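Local coordinates for protein leukotriene A-4 hydrolase (Saccharomyces cerevisiae, PDB 2XQ0) that cleaves di- and tripeptides as a zinc-dependent aminopeptidase of the M1 family and has low epoxide hydrolase activity in vitro, at residues Glu401-Gly406 and Lys443-Ser448. Sequence-based numbering, arbitrary orientation.
Sequences ETILGG and KEILDS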
loop_
_atom_site.group_PDB
_atom_site.type_symbol
_atom_site.label_atom_id
_atom_site.label_comp_id
_atom_site.label_asym_id
_atom_site.label_seq_id
_atom_site.Cartn_x
_atom_site.Cartn_y
_atom_site.Cartn_z
ATOM N N GLU A 401 8.411 19.438 -10.659
ATOM C CA GLU A 401 9.397 20.016 -9.752
ATOM C C GLU A 401 10.550 20.624 -10.548
ATOM O O GLU A 401 10.951 21.759 -10.317
ATOM C CB GLU A 401 9.948 18.931 -8.812
ATOM C CG GLU A 401 11.014 19.415 -7.849
ATOM C CD GLU A 401 11.737 18.282 -7.122
ATOM O OE1 GLU A 401 11.066 17.466 -6.435
ATOM O OE2 GLU A 401 12.990 18.228 -7.222
ATOM N N THR A 402 11.091 19.844 -11.475
ATOM C CA THR A 402 12.252 20.255 -12.261
ATOM C C THR A 402 11.986 21.468 -13.149
ATOM O O THR A 402 12.675 22.494 -13.052
ATOM C CB THR A 402 12.727 19.107 -13.165
ATOM O OG1 THR A 402 13.078 17.977 -12.363
ATOM C CG2 THR A 402 13.924 19.539 -13.989
ATOM N N ILE A 403 10.990 21.357 -14.020
ATOM C CA ILE A 403 10.753 22.395 -15.018
ATOM C C ILE A 403 10.237 23.690 -14.406
ATOM O O ILE A 403 10.345 24.756 -15.007
ATOM C CB ILE A 403 9.776 21.928 -16.107
ATOM C CG1 ILE A 403 8.343 21.901 -15.570
ATOM C CG2 ILE A 403 10.188 20.566 -16.638
ATOM C CD1 ILE A 403 7.349 21.325 -16.562
ATOM N N LEU A 404 9.678 23.602 -13.206
ATOM C CA LEU A 404 9.153 24.787 -12.538
ATOM C C LEU A 404 10.206 25.533 -11.724
ATOM O O LEU A 404 9.923 26.593 -11.158
ATOM C CB LEU A 404 7.965 24.422 -11.649
ATOM C CG LEU A 404 6.672 24.162 -12.423
ATOM C CD1 LEU A 404 5.749 23.253 -11.632
ATOM C CD2 LEU A 404 5.987 25.476 -12.776
ATOM N N GLY A 405 11.412 24.980 -11.649
ATOM C CA GLY A 405 12.496 25.654 -10.949
ATOM C C GLY A 405 13.066 24.984 -9.707
ATOM O O GLY A 405 13.873 25.582 -8.993
ATOM N N GLY A 406 12.659 23.752 -9.421
ATOM C CA GLY A 406 13.283 23.032 -8.327
ATOM C C GLY A 406 12.449 23.001 -7.064
ATOM O O GLY A 406 11.333 23.526 -7.024
ATOM N N LYS A 443 2.970 30.082 -17.068
ATOM C CA LYS A 443 1.984 29.456 -17.944
ATOM C C LYS A 443 2.609 28.778 -19.168
ATOM O O LYS A 443 2.139 27.735 -19.617
ATOM C CB LYS A 443 0.932 30.481 -18.367
ATOM C CG LYS A 443 0.071 30.054 -19.538
ATOM C CD LYS A 443 -1.243 29.460 -19.077
ATOM C CE LYS A 443 -2.373 29.896 -20.006
ATOM N NZ LYS A 443 -2.066 29.582 -21.426
ATOM N N GLU A 444 3.667 29.366 -19.706
ATOM C CA GLU A 444 4.288 28.810 -20.899
ATOM C C GLU A 444 5.023 27.510 -20.591
ATOM O O GLU A 444 4.987 26.576 -21.387
ATOM C CB GLU A 444 5.223 29.833 -21.559
ATOM C CG GLU A 444 4.487 30.957 -22.284
ATOM C CD GLU A 444 5.433 31.943 -22.958
ATOM O OE1 GLU A 444 6.664 31.752 -22.845
ATOM O OE2 GLU A 444 4.951 32.905 -23.600
ATOM N N ILE A 445 5.685 27.456 -19.438
ATOM C CA ILE A 445 6.335 26.226 -18.983
ATOM C C ILE A 445 5.336 25.089 -18.788
ATOM O O ILE A 445 5.628 23.944 -19.124
ATOM C CB ILE A 445 7.118 26.447 -17.685
ATOM C CG1 ILE A 445 8.356 27.317 -17.955
ATOM C CG2 ILE A 445 7.504 25.108 -17.048
ATOM C CD1 ILE A 445 9.410 27.271 -16.846
ATOM N N LEU A 446 4.151 25.400 -18.267
ATOM C CA LEU A 446 3.152 24.360 -18.007
ATOM C C LEU A 446 2.477 23.911 -19.293
ATOM O O LEU A 446 2.078 22.754 -19.423
ATOM C CB LEU A 446 2.097 24.828 -16.996
ATOM C CG LEU A 446 2.515 25.033 -15.542
ATOM C CD1 LEU A 446 1.389 25.693 -14.761
ATOM C CD2 LEU A 446 2.911 23.705 -14.894
ATOM N N ASP A 447 2.338 24.837 -20.237
ATOM C CA ASP A 447 1.758 24.519 -21.543
ATOM C C ASP A 447 2.711 23.690 -22.413
ATOM O O ASP A 447 2.290 23.068 -23.386
ATOM C CB ASP A 447 1.321 25.795 -22.281
ATOM C CG ASP A 447 0.025 26.387 -21.726
ATOM O OD1 ASP A 447 -0.799 25.631 -21.156
ATOM O OD2 ASP A 447 -0.174 27.613 -21.868
ATOM N N SER A 448 3.989 23.668 -22.054
ATOM C CA SER A 448 4.957 22.838 -22.765
ATOM C C SER A 448 4.927 21.380 -22.300
ATOM O O SER A 448 5.451 20.501 -22.985
ATOM C CB SER A 448 6.371 23.403 -22.629
ATOM O OG SER A 448 7.021 22.896 -21.474
#
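Ile403 and Ile445 meet where helix 388-403 closes in a Schellman motif and the short helix 443-447 packs beside it, in a helical part of the peptidase M1 domain and away from the zinc site. The contact across the two segments is apolar. The two isoleucines run antiparallel alongside one another: CG1 of Ile403 lies 3.6 Å from CG2 of Ile445, and CD1 of Ile403 touches the same methyl. On Ile445, CG2 stands anti to the backbone N, while CG1 lies beside that N (chi1 -70°) and carries CD1 over the end of the other helix. There CD1 comes 3.3 Å from the carbonyl O of Ile403, a snug methyl-to-carbonyl approach. Next to this pair the leucines add a lighter touch, their side chains set roughly perpendicular with Leu404 CD2 4.1 Å from Leu446 CD2. Both leucines are buried: Phe410 of helix 407-420 and Tyr439 also pack on Leu404, and Leu435 and Tyr436 of helix 428-438 on Leu446.

Backbone bonds shape the end of the first helix. Gly406 N reaches back to Glu401 O at 2.8 Å and Gly405 N to Thr402 O, with Gly405 at positive phi (116°), the residue that ends the helix. Gly406 then serves as N-cap of helix 407-420, making the turn between the two helices very short.

Within 443-448 the polar side chains pair locally. Lys443 NZ forms a salt bridge with Asp447 OD2, meeting its syn lone pair, while Tyr436 OH binds OD1 of the same carboxylate. At the C-terminal end of the segment, Ser448 OG donates to Ile445 O, three residues back, at 2.9 Å, and sits 29° off the carbonyl plane.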